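33-36 kDa outer membrane protein (Acinetobacter baumannii, PDB 6GIE) probably forms a porin-type beta-barrel channel across the bacterial outer membrane and may be connected with carbapenem susceptibility. Local coordinates at residues 257-260 with 266-269; 219-224 with 244-249; 111-116 with 150-155. All coordinates share one frame; numbering follows the deposited sequence.

Contact 1 (257-260 with 266-269). With C8E ((hydroxyethyloxy)tri(ethyloxy)octane), chain C.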
loop_
_atom_site.group_PDB
_atom_site.type_symbol
_atom_site.label_atom_id
_atom_site.label_comp_id
_atom_site.label_asym_id
_atom_site.label_seq_id
_atom_site.Cartn_x
_atom_site.Cartn_y
_atom_site.Cartn_z
ATOM N N HIS A 257 -2.988 9.829 -7.982
ATOM C CA HIS A 257 -2.076 8.746 -8.265
ATOM C C HIS A 257 -2.503 8.081 -9.544
ATOM O O HIS A 257 -3.679 7.869 -9.754
ATOM C CB HIS A 257 -2.148 7.680 -7.160
ATOM C CG HIS A 257 -1.966 8.257 -5.812
ATOM N ND1 HIS A 257 -3.035 8.627 -5.029
ATOM C CD2 HIS A 257 -0.852 8.710 -5.180
ATOM C CE1 HIS A 257 -2.577 9.191 -3.922
ATOM N NE2 HIS A 257 -1.257 9.263 -3.994
ATOM N N THR A 258 -1.538 7.607 -10.294
ATOM C CA THR A 258 -1.811 7.004 -11.547
ATOM C C THR A 258 -0.913 5.802 -11.648
ATOM O O THR A 258 0.244 5.858 -11.156
ATOM C CB THR A 258 -1.463 8.065 -12.612
ATOM O OG1 THR A 258 -2.447 8.133 -13.638
ATOM C CG2 THR A 258 -0.181 7.928 -13.127
ATOM N N GLN A 259 -1.411 4.731 -12.282
ATOM C CA GLN A 259 -0.559 3.651 -12.576
ATOM C C GLN A 259 -0.958 2.888 -13.820
ATOM O O GLN A 259 -2.164 2.686 -14.072
ATOM C CB GLN A 259 -0.429 2.712 -11.344
ATOM C CG GLN A 259 0.466 1.492 -11.590
ATOM C CD GLN A 259 0.660 0.598 -10.376
ATOM O OE1 GLN A 259 1.780 0.147 -10.105
ATOM N NE2 GLN A 259 -0.428 0.302 -9.659
ATOM N N TYR A 260 0.046 2.498 -14.627
ATOM C CA TYR A 260 -0.261 1.783 -15.868
ATOM C C TYR A 260 0.663 0.621 -16.092
ATOM O O TYR A 260 1.873 0.794 -16.084
ATOM C CB TYR A 260 -0.196 2.699 -17.119
ATOM C CG TYR A 260 -0.465 1.942 -18.449
ATOM C CD1 TYR A 260 -1.699 1.354 -18.702
ATOM C CD2 TYR A 260 0.507 1.799 -19.405
ATOM C CE1 TYR A 260 -1.951 0.635 -19.871
ATOM C CE2 TYR A 260 0.277 1.109 -20.597
ATOM C CZ TYR A 260 -0.956 0.522 -20.832
ATOM O OH TYR A 260 -1.214 -0.169 -22.005
ATOM N N VAL A 266 5.528 -5.152 -16.314
ATOM C CA VAL A 266 6.074 -3.856 -16.083
ATOM C C VAL A 266 5.006 -2.801 -15.918
ATOM O O VAL A 266 4.194 -2.591 -16.813
ATOM C CB VAL A 266 6.997 -3.475 -17.242
ATOM C CG1 VAL A 266 7.697 -2.170 -16.911
ATOM C CG2 VAL A 266 8.041 -4.565 -17.451
ATOM N N ALA A 267 5.063 -2.091 -14.806
ATOM C CA ALA A 267 4.156 -0.974 -14.552
ATOM C C ALA A 267 4.937 0.310 -14.213
ATOM O O ALA A 267 6.008 0.259 -13.656
ATOM C CB ALA A 267 3.147 -1.335 -13.437
ATOM N N VAL A 268 4.426 1.460 -14.613
ATOM C CA VAL A 268 4.973 2.718 -14.147
ATOM C C VAL A 268 3.850 3.562 -13.638
ATOM O O VAL A 268 2.654 3.315 -13.951
ATOM C CB VAL A 268 5.656 3.440 -15.275
ATOM C CG1 VAL A 268 6.873 2.616 -15.732
ATOM C CG2 VAL A 268 4.692 3.656 -16.443
ATOM N N GLY A 269 4.234 4.577 -12.860
ATOM C CA GLY A 269 3.289 5.380 -12.177
ATOM C C GLY A 269 3.775 6.696 -11.681
ATOM O O GLY A 269 4.967 6.986 -11.652
HETATM C C6 C8E C . -1.352 6.937 -17.326
HETATM C C7 C8E C . -0.426 7.390 -16.235
HETATM C C8 C8E C . 0.603 6.336 -15.887
HETATM O O9 C8E C . 1.935 6.868 -16.062
HETATM C C10 C8E C . 2.386 7.817 -15.102
HETATM C C11 C8E C . 3.757 8.383 -15.451
HETATM O O12 C8E C . 3.782 9.711 -16.011
HETATM C C13 C8E C . 2.707 10.567 -15.746
HETATM C C14 C8E C . 3.091 12.028 -15.684
HETATM O O15 C8E C . 2.153 12.490 -14.715
HETATM C C16 C8E C . 2.267 13.791 -14.225
HETATM C C17 C8E C . 1.784 13.751 -12.787
HETATM O O18 C8E C . 0.760 12.785 -12.588
HETATM C C19 C8E C . 0.475 12.655 -11.187
HETATM C C20 C8E C . -0.629 11.623 -10.966
HETATM O O21 C8E C . -1.902 12.266 -10.813
#

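Contact 2 (219-224 with 244-249)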
loop_
_atom_site.group_PDB
_atom_site.type_symbol
_atom_site.label_atom_id
_atom_site.label_comp_id
_atom_site.label_asym_id
_atom_site.label_seq_id
_atom_site.Cartn_x
_atom_site.Cartn_y
_atom_site.Cartn_z
ATOM N N ASP A 219 -4.279 11.503 20.190
ATOM C CA ASP A 219 -5.267 11.979 19.241
ATOM C C ASP A 219 -5.306 10.966 18.080
ATOM O O ASP A 219 -4.606 9.953 18.132
ATOM C CB ASP A 219 -4.929 13.401 18.786
ATOM C CG ASP A 219 -5.026 14.423 19.939
ATOM O OD1 ASP A 219 -4.252 14.317 20.922
ATOM O OD2 ASP A 219 -5.885 15.333 19.874
ATOM N N ASN A 220 -6.129 11.210 17.066
ATOM C CA ASN A 220 -6.362 10.220 16.019
ATOM C C ASN A 220 -5.947 10.741 14.673
ATOM O O ASN A 220 -6.042 11.932 14.422
ATOM C CB ASN A 220 -7.855 9.876 15.946
ATOM C CG ASN A 220 -8.350 9.099 17.165
ATOM O OD1 ASN A 220 -7.565 8.487 17.900
ATOM N ND2 ASN A 220 -9.673 9.084 17.360
ATOM N N ALA A 221 -5.540 9.856 13.791
ATOM C CA ALA A 221 -5.304 10.226 12.438
ATOM C C ALA A 221 -6.054 9.236 11.563
ATOM O O ALA A 221 -6.184 8.081 11.886
ATOM C CB ALA A 221 -3.812 10.185 12.111
ATOM N N TYR A 222 -6.499 9.697 10.415
ATOM C CA TYR A 222 -7.296 8.885 9.517
ATOM C C TYR A 222 -6.875 9.100 8.113
ATOM O O TYR A 222 -6.404 10.194 7.729
ATOM C CB TYR A 222 -8.783 9.294 9.574
ATOM C CG TYR A 222 -9.343 9.522 10.933
ATOM C CD1 TYR A 222 -9.706 8.452 11.724
ATOM C CD2 TYR A 222 -9.504 10.807 11.433
ATOM C CE1 TYR A 222 -10.220 8.658 12.993
ATOM C CE2 TYR A 222 -10.021 11.038 12.705
ATOM C CZ TYR A 222 -10.378 9.965 13.477
ATOM O OH TYR A 222 -10.888 10.151 14.721
ATOM N N GLY A 223 -7.135 8.108 7.304
ATOM C CA GLY A 223 -6.827 8.249 5.883
ATOM C C GLY A 223 -7.669 7.379 4.977
ATOM O O GLY A 223 -8.105 6.309 5.379
ATOM N N MET A 224 -7.847 7.804 3.728
ATOM C CA MET A 224 -8.439 6.917 2.703
ATOM C C MET A 224 -7.849 7.109 1.307
ATOM O O MET A 224 -7.377 8.203 0.909
ATOM C CB MET A 224 -10.035 7.004 2.693
ATOM C CG MET A 224 -10.657 8.305 2.183
ATOM S SD MET A 224 -12.484 8.404 1.917
ATOM C CE MET A 224 -12.950 6.653 1.905
ATOM N N SER A 244 -3.070 15.989 11.715
ATOM C CA SER A 244 -2.792 16.898 12.860
ATOM C C SER A 244 -2.059 16.195 14.043
ATOM O O SER A 244 -1.171 16.776 14.668
ATOM C CB SER A 244 -4.091 17.527 13.379
ATOM O OG SER A 244 -5.013 17.742 12.318
ATOM N N ALA A 245 -2.427 14.942 14.304
ATOM C CA ALA A 245 -1.957 14.176 15.459
ATOM C C ALA A 245 -0.679 13.367 15.249
ATOM O O ALA A 245 -0.303 12.584 16.118
ATOM C CB ALA A 245 -3.066 13.238 15.912
ATOM N N PHE A 246 -0.011 13.540 14.115
ATOM C CA PHE A 246 1.300 12.903 13.877
ATOM C C PHE A 246 2.454 13.797 14.356
ATOM O O PHE A 246 3.621 13.381 14.333
ATOM C CB PHE A 246 1.492 12.574 12.394
ATOM C CG PHE A 246 1.149 11.155 12.027
ATOM C CD1 PHE A 246 1.882 10.099 12.539
ATOM C CD2 PHE A 246 0.125 10.880 11.125
ATOM C CE1 PHE A 246 1.582 8.795 12.183
ATOM C CE2 PHE A 246 -0.175 9.582 10.760
ATOM C CZ PHE A 246 0.552 8.538 11.294
ATOM N N ASN A 247 2.121 15.029 14.746
ATOM C CA ASN A 247 3.030 15.934 15.459
ATOM C C ASN A 247 4.123 16.616 14.621
ATOM O O ASN A 247 4.972 17.321 15.170
ATOM C CB ASN A 247 3.594 15.267 16.726
ATOM C CG ASN A 247 2.509 14.963 17.752
ATOM O OD1 ASN A 247 1.721 15.845 18.107
ATOM N ND2 ASN A 247 2.459 13.712 18.231
ATOM N N SER A 248 4.099 16.441 13.302
ATOM C CA SER A 248 4.593 17.505 12.435
ATOM C C SER A 248 3.556 18.630 12.552
ATOM O O SER A 248 2.515 18.473 13.211
ATOM C CB SER A 248 4.763 17.043 10.983
ATOM O OG SER A 248 3.628 16.336 10.516
ATOM N N GLY A 249 3.832 19.773 11.944
ATOM C CA GLY A 249 2.881 20.885 11.968
ATOM C C GLY A 249 1.677 20.641 11.068
ATOM O O GLY A 249 0.660 21.318 11.217
HETATM O O HOH W 1 -4.802 13.568 12.880
#

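Contact 3 (111-116 with 150-155)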
loop_
_atom_site.group_PDB
_atom_site.type_symbol
_atom_site.label_atom_id
_atom_site.label_comp_id
_atom_site.label_asym_id
_atom_site.label_seq_id
_atom_site.Cartn_x
_atom_site.Cartn_y
_atom_site.Cartn_z
ATOM N N PRO A 111 -11.833 -16.503 6.061
ATOM C CA PRO A 111 -10.388 -16.370 5.880
ATOM C C PRO A 111 -9.888 -15.366 6.900
ATOM O O PRO A 111 -10.522 -14.335 7.135
ATOM C CB PRO A 111 -10.254 -15.852 4.453
ATOM C CG PRO A 111 -11.552 -16.294 3.788
ATOM C CD PRO A 111 -12.582 -16.174 4.830
ATOM N N VAL A 112 -8.768 -15.688 7.510
ATOM C CA VAL A 112 -8.143 -14.875 8.533
ATOM C C VAL A 112 -6.795 -14.311 7.952
ATOM O O VAL A 112 -6.302 -14.753 6.956
ATOM C CB VAL A 112 -8.047 -15.790 9.788
ATOM C CG1 VAL A 112 -6.791 -15.578 10.625
ATOM C CG2 VAL A 112 -9.372 -15.692 10.594
ATOM N N TYR A 113 -6.260 -13.282 8.564
ATOM C CA TYR A 113 -5.190 -12.515 8.025
ATOM C C TYR A 113 -4.385 -11.956 9.185
ATOM O O TYR A 113 -4.976 -11.556 10.195
ATOM C CB TYR A 113 -5.749 -11.360 7.229
ATOM C CG TYR A 113 -4.703 -10.349 6.796
ATOM C CD1 TYR A 113 -4.371 -9.267 7.606
ATOM C CD2 TYR A 113 -4.082 -10.444 5.563
ATOM C CE1 TYR A 113 -3.424 -8.364 7.229
ATOM C CE2 TYR A 113 -3.127 -9.540 5.187
ATOM C CZ TYR A 113 -2.810 -8.488 6.039
ATOM O OH TYR A 113 -1.897 -7.499 5.645
ATOM N N ALA A 114 -3.050 -12.008 9.066
ATOM C CA ALA A 114 -2.171 -11.386 10.030
ATOM C C ALA A 114 -1.009 -10.717 9.351
ATOM O O ALA A 114 -0.621 -11.150 8.269
ATOM C CB ALA A 114 -1.701 -12.402 10.975
ATOM N N SER A 115 -0.501 -9.622 9.935
ATOM C CA SER A 115 0.670 -8.970 9.377
ATOM C C SER A 115 1.596 -8.526 10.449
ATOM O O SER A 115 1.193 -8.277 11.552
ATOM C CB SER A 115 0.311 -7.772 8.503
ATOM O OG SER A 115 0.326 -6.552 9.268
ATOM N N ALA A 116 2.868 -8.450 10.073
ATOM C CA ALA A 116 3.959 -8.042 10.943
ATOM C C ALA A 116 4.982 -7.242 10.098
ATOM O O ALA A 116 5.259 -7.601 8.927
ATOM C CB ALA A 116 4.632 -9.274 11.554
ATOM N N LEU A 150 -11.259 -7.025 3.390
ATOM C CA LEU A 150 -10.454 -7.249 4.533
ATOM C C LEU A 150 -10.682 -6.173 5.590
ATOM O O LEU A 150 -10.572 -4.953 5.322
ATOM C CB LEU A 150 -8.956 -7.273 4.115
ATOM C CG LEU A 150 -7.859 -7.327 5.190
ATOM C CD1 LEU A 150 -7.923 -8.572 6.063
ATOM C CD2 LEU A 150 -6.469 -7.297 4.491
ATOM N N VAL A 151 -10.933 -6.629 6.808
ATOM C CA VAL A 151 -10.831 -5.773 7.964
ATOM C C VAL A 151 -9.723 -6.278 8.924
ATOM O O VAL A 151 -9.710 -7.445 9.281
ATOM C CB VAL A 151 -12.150 -5.787 8.724
ATOM C CG1 VAL A 151 -12.091 -4.799 9.871
ATOM C CG2 VAL A 151 -13.242 -5.485 7.768
ATOM N N ALA A 152 -8.900 -5.355 9.411
ATOM C CA ALA A 152 -7.745 -5.671 10.255
ATOM C C ALA A 152 -7.521 -4.621 11.343
ATOM O O ALA A 152 -7.645 -3.434 11.100
ATOM C CB ALA A 152 -6.523 -5.792 9.428
ATOM N N VAL A 153 -7.268 -5.099 12.558
ATOM C CA VAL A 153 -6.970 -4.226 13.666
ATOM C C VAL A 153 -5.581 -4.611 14.156
ATOM O O VAL A 153 -5.195 -5.759 14.047
ATOM C CB VAL A 153 -7.960 -4.417 14.844
ATOM C CG1 VAL A 153 -9.364 -3.965 14.444
ATOM C CG2 VAL A 153 -7.969 -5.864 15.289
ATOM N N GLY A 154 -4.859 -3.675 14.731
ATOM C CA GLY A 154 -3.550 -4.026 15.222
ATOM C C GLY A 154 -2.990 -2.991 16.132
ATOM O O GLY A 154 -3.730 -2.207 16.709
ATOM N N TYR A 155 -1.667 -2.959 16.215
ATOM C CA TYR A 155 -1.017 -1.885 16.945
ATOM C C TYR A 155 0.416 -1.709 16.503
ATOM O O TYR A 155 0.966 -2.538 15.786
ATOM C CB TYR A 155 -1.140 -2.092 18.441
ATOM C CG TYR A 155 -0.049 -2.930 18.969
ATOM C CD1 TYR A 155 0.043 -4.251 18.603
ATOM C CD2 TYR A 155 0.928 -2.386 19.800
ATOM C CE1 TYR A 155 1.098 -5.029 19.040
ATOM C CE2 TYR A 155 1.991 -3.142 20.232
ATOM C CZ TYR A 155 2.073 -4.475 19.859
ATOM O OH TYR A 155 3.123 -5.269 20.302
#

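Contact 1 (257-260 with 266-269)
Tyr260 and Val268 face each other across the strands 257-260 and 266-269, and the backbone between them carries the two bonds that fix the register. Tyr260 N donates to Val268 O at 2.8 Å, almost head-on to the carbonyl, whereas in the return bond, from Val268 N to Tyr260 O at 3.0 Å, the donor is tilted 27° from the carbonyl plane. Their side chains leave on the same face of the sheet but then part company. With CG anti to the backbone N (chi1 178°), the Tyr260 ring leads away from the partner strand, and its hydroxyl is hydrogen-bonded to Lys233. Val268 reaches back with one branch, CG2 lying 4.0 Å from Tyr260 O.

At the next pair, Gln259 with Gly269, the glutamine side chain goes to the other face. Here the glycine offers only backbone, and the two CA atoms, Gln259 CA and Gly269 CA, come within 4.2 Å. The glutamine chain is extended beyond CG and passes alongside the neighbouring strand, so that OE1 comes 3.9 Å from Ala267 CB. That same oxygen accepts a hydrogen bond from Lys293, one strand further on.

A detergent molecule lies against the first face. Its closest approach is to Thr258, whose CG2 is 3.2 Å from the detergent atom C7, and its C8 atom is 3.9 Å from Tyr260 CB. Detergent on the face of Tyr260 and polar bonding on that of Gln259 illustrate the two-sided character of an antiparallel hairpin in the wall of an outer-membrane beta-barrel.

Contact 2 (219-224 with 244-249)
Ala245 packs its methyl group against the start of segment 219-224, and this is where the contact is close. Ala245 CB sits 3.4 Å from Asp219 CB and 3.6 Å from Asn220 O, meeting one residue through its side chain and the next through its backbone. No direct hydrogen bond crosses between the segments. A water molecule does the bridging instead: it donates to Asn220 O at 2.6 Å and accepts from Ala245 N at 3.1 Å, so a carbonyl and an amide too far apart to meet are coupled through one oxygen.

A second touch, purely apolar, joins Ala221 and Phe246. Ala221, the buried member of the group, points its methyl toward the loop, and Phe246 CE2 approaches this CB to 3.9 Å, the ring standing obliquely to it.

Beyond these few atoms the contact opens out. Asp219 is exposed; it touches Ala245 through CB, while its CG is anti to the carbonyl carbon (chi1 -65°). Phe246 is on the surface, and Asn247, next in the loop, is poorly ordered.

The loop 244-249 follows strand 234-242 and precedes strand 252-261. By folding back past the end of strand 234-242, it reaches the beginning of strand 220-229, the partner of 234-242 on its other side, to which Tyr222 is tied by a backbone bond with Asp242.

Contact 3 (111-116 with 150-155)
Tyr113 reaches from strand 112-121 over to Leu150 and Ala152 on strand 149-157, and its side chain can be followed atom by atom. At the root, Tyr113 CB meets the first methyl of the leucine, Leu150 CD1, at 3.7 Å. The same methyl stays within touching range as the ring begins, 3.8 Å from Tyr113 CG and 3.9 Å from Tyr113 CD1. On the CD1 side there is also a looser, oblique approach from Ala152, whose CB is 4.5 Å from Tyr113 CD1.

Further out the second branch of the leucine takes over. Leu150 CD2 lies 4.1 Å from each of Tyr113 CD2, CE2 and CZ. Its separation from the ring centroid is 3.9 Å, only 4° off the ring normal, a well-centred CH-pi contact. The two side chains cross at about a right angle: CD2 sits over the centre of one ring face, while CD1, on the same side of the ring plane, lies beyond the rim at the CB and CG end. Tyr113 has its CG anti to the backbone N (chi1 171°), and this torsion lays the ring beneath Leu150 CD2.

At the tip, the phenolic oxygen finds its partner outside these segments: Tyr113 OH is hydrogen-bonded to Glu102. The ring also makes an edge-to-face contact with Tyr104, so aromatic, aliphatic and acidic groups together hold its position.

Strand 135-146 pairs with both strands, lying between them in the sheet, and the side chains meet across it on its concave side. The pair thus packs on the inner side of the wall of what is, consistent with the porin family, an antiparallel outer-membrane beta-barrel.

How the contacts relate
From the N terminus, contact 3 comes first, its 33 intervening residues carrying the chain along strand 112-121 and back through strand 135-146 before 149-157 is reached. Contact 2 follows, closing a span of 19 residues that contains the second half of strand 220-229 and all of strand 234-242. Contact 1 is the shortest, a hairpin with five residues between its segments. The three run in series, without nesting or crossing, and none touches another; contacts 1 and 3 lie on opposite sides of the chain's centre, their centres about 27 Å apart. Together they sample adjacent-strand pairing, bridging across a middle strand, and loop anchoring around one barrel.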